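Local coordinates for hypothetical protein TM1553 (Thermotoga maritima, PDB 1VRM) that belongs to the ApbE family and is probably a flavin transferase that attaches FMN covalently to target proteins, as its relatives do, at residues A191-G199 with L225-S233. Residues are numbered along the deposited sequence; the frame is centred on the assembly and turned at random. Where two conformers were deposited one is given.
Sequences AGGDVRIIG and LKSGAVATS
Val195 and Val230 form a hydrogen-bonded antiparallel pair at the middle of this contact, with Val195 N reaching Val230 O at 2.8 Å and Val230 N reaching Val195 O at 2.9 Å. On the valine face of the sheet, Val195 CB packs against Val230 CG1 at 3.9 Å. Beyond them Ile197 extends the apolar packing: its CG1 lies against Leu225 CB, while CG2, anti to the backbone N, sits over the carbonyl of Lys226. The other face carries Asp194, Arg196 and the small side chains of Ala229 and Ala231. Asp194 turns its carboxylate over Ala231 CB, and OD1 accepts the N-H of Thr232 (3.2 Å) from the syn side, 33° out of the carboxylate plane, where a regular pair would use a backbone carbonyl. Arg196, bent at chi2 (72°), lays CD on Ala229 CB at 3.6 Å. Gly228 O is gripped twice: Ile197 N meets it almost head-on at 3.0 Å, whereas Arg196 NH1 comes from above the carbonyl plane at 3.1 Å, and NE forms a salt bridge with Asp172. A leucine in place of Arg196 would probably leave Asp172 without its charge partner and Gly228 O with one fewer donor. The ends are looser and wetter. In one of two Gly193 conformers, water bridges Gly193 O to Thr232 OG1 beside the type I' hairpin turn Ala191–Asp194, and at the other end a doubtful water, modelled very close to a second, may link Ile197 O to Gly228 N near exposed Ser227 and Lys226. Strands 194-197 and 229-234 are the central neighbours of a long antiparallel sheet, flanked by strands 186-191 and 262-269; helices 166-181 and 272-296 pack on the Asp194–Arg196 face, and Val230 rests on Thr266 of strand 262-269, whose OG1 also hydrogen-bonds Thr232 OG1.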
ATOM      1  N   ALA A 191      -9.066  -2.005  -3.666  1.00  6.67           N
ATOM      2  CA  ALA A 191      -9.062  -1.623  -2.253  1.00  7.13           C
ATOM      3  C   ALA A 191      -8.498  -0.235  -2.195  1.00  8.32           C
ATOM      4  O   ALA A 191      -7.363  -0.002  -2.598  1.00  7.58           O
ATOM      5  CB  ALA A 191      -8.272  -2.592  -1.429  1.00  7.09           C
ATOM      6  N   GLY A 192      -9.317   0.697  -1.753  1.00  8.37           N
ATOM      7  CA  GLY A 192      -8.886   2.076  -1.592  1.00 13.85           C
ATOM      8  C   GLY A 192      -8.156   2.617  -2.805  1.00 17.37           C
ATOM      9  O   GLY A 192      -7.065   3.230  -2.694  1.00 23.30           O
ATOM     10  N   GLY A 193      -8.705   2.399  -3.971  1.00 14.78           N
ATOM     11  CA  GLY A 193      -7.977   2.999  -5.151  1.00 19.28           C
ATOM     12  C   GLY A 193      -6.631   2.327  -5.576  0.50 16.08           C
ATOM     13  O   GLY A 193      -5.725   2.912  -6.239  0.50 14.23           O
ATOM     14  N   ASP A 194      -6.428   1.125  -5.086  1.00 10.06           N
ATOM     15  CA  ASP A 194      -5.455   0.169  -5.642  1.00 10.21           C
ATOM     16  C   ASP A 194      -6.280  -0.903  -6.352  1.00 10.82           C
ATOM     17  O   ASP A 194      -7.321  -1.329  -5.845  1.00  8.49           O
ATOM     18  CB  ASP A 194      -4.624  -0.470  -4.562  1.00 13.17           C
ATOM     19  CG  ASP A 194      -3.728   0.554  -3.799  1.00 16.24           C
ATOM     20  OD1 ASP A 194      -3.685   1.737  -4.211  1.00 21.93           O
ATOM     21  OD2 ASP A 194      -3.089   0.140  -2.803  1.00 29.79           O
ATOM     22  N   VAL A 195      -5.804  -1.410  -7.488  1.00  7.23           N
ATOM     23  CA  VAL A 195      -6.539  -2.385  -8.265  1.00  6.98           C
ATOM     24  C   VAL A 195      -5.612  -3.512  -8.743  1.00  8.19           C
ATOM     25  O   VAL A 195      -4.448  -3.256  -9.161  1.00  7.53           O
ATOM     26  CB  VAL A 195      -7.161  -1.719  -9.516  1.00  9.87           C
ATOM     27  CG1 VAL A 195      -7.917  -2.735 -10.350  1.00 12.63           C
ATOM     28  CG2 VAL A 195      -8.133  -0.568  -9.130  1.00 11.69           C
ATOM     29  N   ARG A 196      -6.093  -4.740  -8.639  1.00  6.02           N
ATOM     30  CA  ARG A 196      -5.430  -5.906  -9.242  1.00  4.79           C
ATOM     31  C   ARG A 196      -6.403  -6.568 -10.232  1.00  6.20           C
ATOM     32  O   ARG A 196      -7.541  -6.859  -9.879  1.00  4.71           O
ATOM     33  CB  ARG A 196      -4.995  -6.901  -8.195  1.00  5.15           C
ATOM     34  CG  ARG A 196      -4.228  -8.056  -8.715  1.00  6.81           C
ATOM     35  CD  ARG A 196      -2.830  -7.638  -9.135  1.00 11.51           C
ATOM     36  NE  ARG A 196      -1.934  -8.753  -9.218  1.00 18.49           N
ATOM     37  CZ  ARG A 196      -1.640  -9.326 -10.343  1.00 15.77           C
ATOM     38  NH1 ARG A 196      -2.218  -8.909 -11.420  1.00 13.03           N
ATOM     39  NH2 ARG A 196      -0.844 -10.352 -10.370  1.00 16.28           N
ATOM     40  N   ILE A 197      -5.957  -6.767 -11.467  1.00  4.30           N
ATOM     41  CA  ILE A 197      -6.770  -7.409 -12.471  1.00  4.69           C
ATOM     42  C   ILE A 197      -6.727  -8.938 -12.236  1.00  6.39           C
ATOM     43  O   ILE A 197      -5.650  -9.550 -12.166  1.00  7.80           O
ATOM     44  CB  ILE A 197      -6.316  -7.085 -13.893  1.00  5.50           C
ATOM     45  CG1 ILE A 197      -6.243  -5.582 -14.144  1.00  9.58           C
ATOM     46  CG2 ILE A 197      -7.162  -7.796 -14.936  1.00  7.68           C
ATOM     47  CD1 ILE A 197      -7.428  -4.810 -13.768  1.00 10.10           C
ATOM     48  N   ILE A 198      -7.909  -9.552 -12.220  1.00  5.17           N
ATOM     49  CA  ILE A 198      -8.020 -11.002 -12.167  1.00  5.95           C
ATOM     50  C   ILE A 198      -7.832 -11.622 -13.544  1.00  6.85           C
ATOM     51  O   ILE A 198      -7.009 -12.548 -13.731  1.00  8.06           O
ATOM     52  CB  ILE A 198      -9.342 -11.486 -11.556  1.00  6.53           C
ATOM     53  CG1 ILE A 198      -9.465 -11.040 -10.105  1.00  7.60           C
ATOM     54  CG2 ILE A 198      -9.478 -13.013 -11.707  1.00  8.33           C
ATOM     55  CD1 ILE A 198     -10.888 -11.248  -9.494  1.00  7.75           C
ATOM     56  N   GLY A 199      -8.597 -11.102 -14.502  1.00  5.89           N
ATOM     57  CA  GLY A 199      -8.489 -11.485 -15.907  1.00  6.81           C
ATOM     58  C   GLY A 199      -9.185 -10.434 -16.726  1.00  6.53           C
ATOM     59  O   GLY A 199      -9.948  -9.646 -16.203  1.00  6.74           O
ATOM     60  N   LEU A 225      -5.856  -1.703 -18.652  1.00 10.71           N
ATOM     61  CA  LEU A 225      -5.111  -2.858 -18.136  1.00  9.12           C
ATOM     62  C   LEU A 225      -5.855  -4.164 -18.427  1.00  9.27           C
ATOM     63  O   LEU A 225      -6.998  -4.378 -17.972  1.00  9.08           O
ATOM     64  CB  LEU A 225      -4.856  -2.778 -16.623  1.00 11.86           C
ATOM     65  CG  LEU A 225      -3.985  -1.659 -16.075  1.00 19.16           C
ATOM     66  CD1 LEU A 225      -3.927  -1.788 -14.551  1.00 18.83           C
ATOM     67  CD2 LEU A 225      -2.599  -1.731 -16.647  1.00 17.36           C
ATOM     68  N   LYS A 226      -5.202  -5.030 -19.188  1.00  9.86           N
ATOM     69  CA  LYS A 226      -5.670  -6.423 -19.304  1.00 10.72           C
ATOM     70  C   LYS A 226      -5.104  -7.331 -18.221  1.00  9.84           C
ATOM     71  O   LYS A 226      -5.579  -8.430 -18.063  1.00 11.10           O
ATOM     72  CB  LYS A 226      -5.413  -7.042 -20.699  1.00 10.66           C
ATOM     73  CG  LYS A 226      -6.254  -6.498 -21.860  1.00 18.87           C
ATOM     74  CD  LYS A 226      -5.988  -7.276 -23.208  1.00 14.93           C
ATOM     75  CE  LYS A 226      -6.422  -8.761 -23.141  1.00 19.29           C
ATOM     76  NZ  LYS A 226      -6.644  -9.381 -24.553  1.00 16.63           N
ATOM     77  N   SER A 227      -4.091  -6.870 -17.489  1.00  8.83           N
ATOM     78  CA  SER A 227      -3.402  -7.637 -16.478  1.00  8.82           C
ATOM     79  C   SER A 227      -2.654  -6.661 -15.569  1.00 10.72           C
ATOM     80  O   SER A 227      -2.598  -5.463 -15.859  1.00 13.33           O
ATOM     81  CB  SER A 227      -2.423  -8.629 -17.107  1.00  9.61           C
ATOM     82  OG  SER A 227      -1.323  -7.976 -17.756  1.00 13.57           O
ATOM     83  N   GLY A 228      -2.087  -7.172 -14.499  1.00  7.26           N
ATOM     84  CA  GLY A 228      -1.227  -6.396 -13.627  1.00  7.31           C
ATOM     85  C   GLY A 228      -2.013  -5.619 -12.599  1.00  7.26           C
ATOM     86  O   GLY A 228      -3.108  -6.024 -12.170  1.00  8.08           O
ATOM     87  N   ALA A 229      -1.434  -4.503 -12.163  1.00  5.15           N
ATOM     88  CA  ALA A 229      -2.013  -3.775 -11.083  1.00  7.66           C
ATOM     89  C   ALA A 229      -1.690  -2.296 -11.173  1.00  6.37           C
ATOM     90  O   ALA A 229      -0.758  -1.881 -11.845  1.00  5.54           O
ATOM     91  CB  ALA A 229      -1.435  -4.338  -9.713  1.00  5.47           C
ATOM     92  N   VAL A 230      -2.501  -1.501 -10.478  1.00  5.25           N
ATOM     93  CA  VAL A 230      -2.246  -0.079 -10.359  1.00  3.94           C
ATOM     94  C   VAL A 230      -2.499   0.302  -8.896  1.00  5.65           C
ATOM     95  O   VAL A 230      -3.431  -0.202  -8.265  1.00  6.68           O
ATOM     96  CB  VAL A 230      -3.057   0.767 -11.354  1.00  7.96           C
ATOM     97  CG1 VAL A 230      -4.565   0.612 -11.221  1.00 10.78           C
ATOM     98  CG2 VAL A 230      -2.659   2.239 -11.218  1.00  8.05           C
ATOM     99  N   ALA A 231      -1.669   1.179  -8.360  1.00  5.44           N
ATOM    100  CA  ALA A 231      -1.834   1.639  -6.968  1.00  6.05           C
ATOM    101  C   ALA A 231      -1.527   3.139  -6.939  1.00  6.98           C
ATOM    102  O   ALA A 231      -0.585   3.591  -7.600  1.00  6.55           O
ATOM    103  CB  ALA A 231      -0.902   0.876  -6.031  1.00  9.08           C
ATOM    104  N   THR A 232      -2.225   3.879  -6.081  1.00  6.80           N
ATOM    105  CA  THR A 232      -2.030   5.288  -5.925  1.00  9.15           C
ATOM    106  C   THR A 232      -1.789   5.606  -4.443  1.00 11.76           C
ATOM    107  O   THR A 232      -2.502   5.084  -3.557  1.00 12.00           O
ATOM    108  CB  THR A 232      -3.238   6.060  -6.511  1.00 11.88           C
ATOM    109  OG1 THR A 232      -3.297   5.843  -7.928  1.00 12.72           O
ATOM    110  CG2 THR A 232      -3.110   7.563  -6.230  1.00 13.59           C
ATOM    111  N   SER A 233      -0.772   6.429  -4.163  1.00  7.89           N
ATOM    112  CA  SER A 233      -0.601   7.019  -2.828  1.00  8.30           C
ATOM    113  C   SER A 233      -0.884   8.499  -2.994  1.00  8.23           C
ATOM    114  O   SER A 233      -0.392   9.137  -3.893  1.00  7.43           O
ATOM    115  CB  SER A 233       0.809   6.849  -2.290  1.00 11.62           C
ATOM    116  OG  SER A 233       1.051   5.503  -1.971  1.00 16.16           O
TER
HETATM  117  O   HOH W   1      -5.129   5.905  -2.951  1.00 49.68           O
HETATM  118  O   HOH W   2      -4.847   3.794  -8.598  1.00 23.05           O
HETATM  119  O   HOH W   3      -3.378  -9.496 -13.490  0.50 14.87           O
HETATM  120  O   HOH W   4      -1.283 -10.400 -13.959  1.00 26.76           O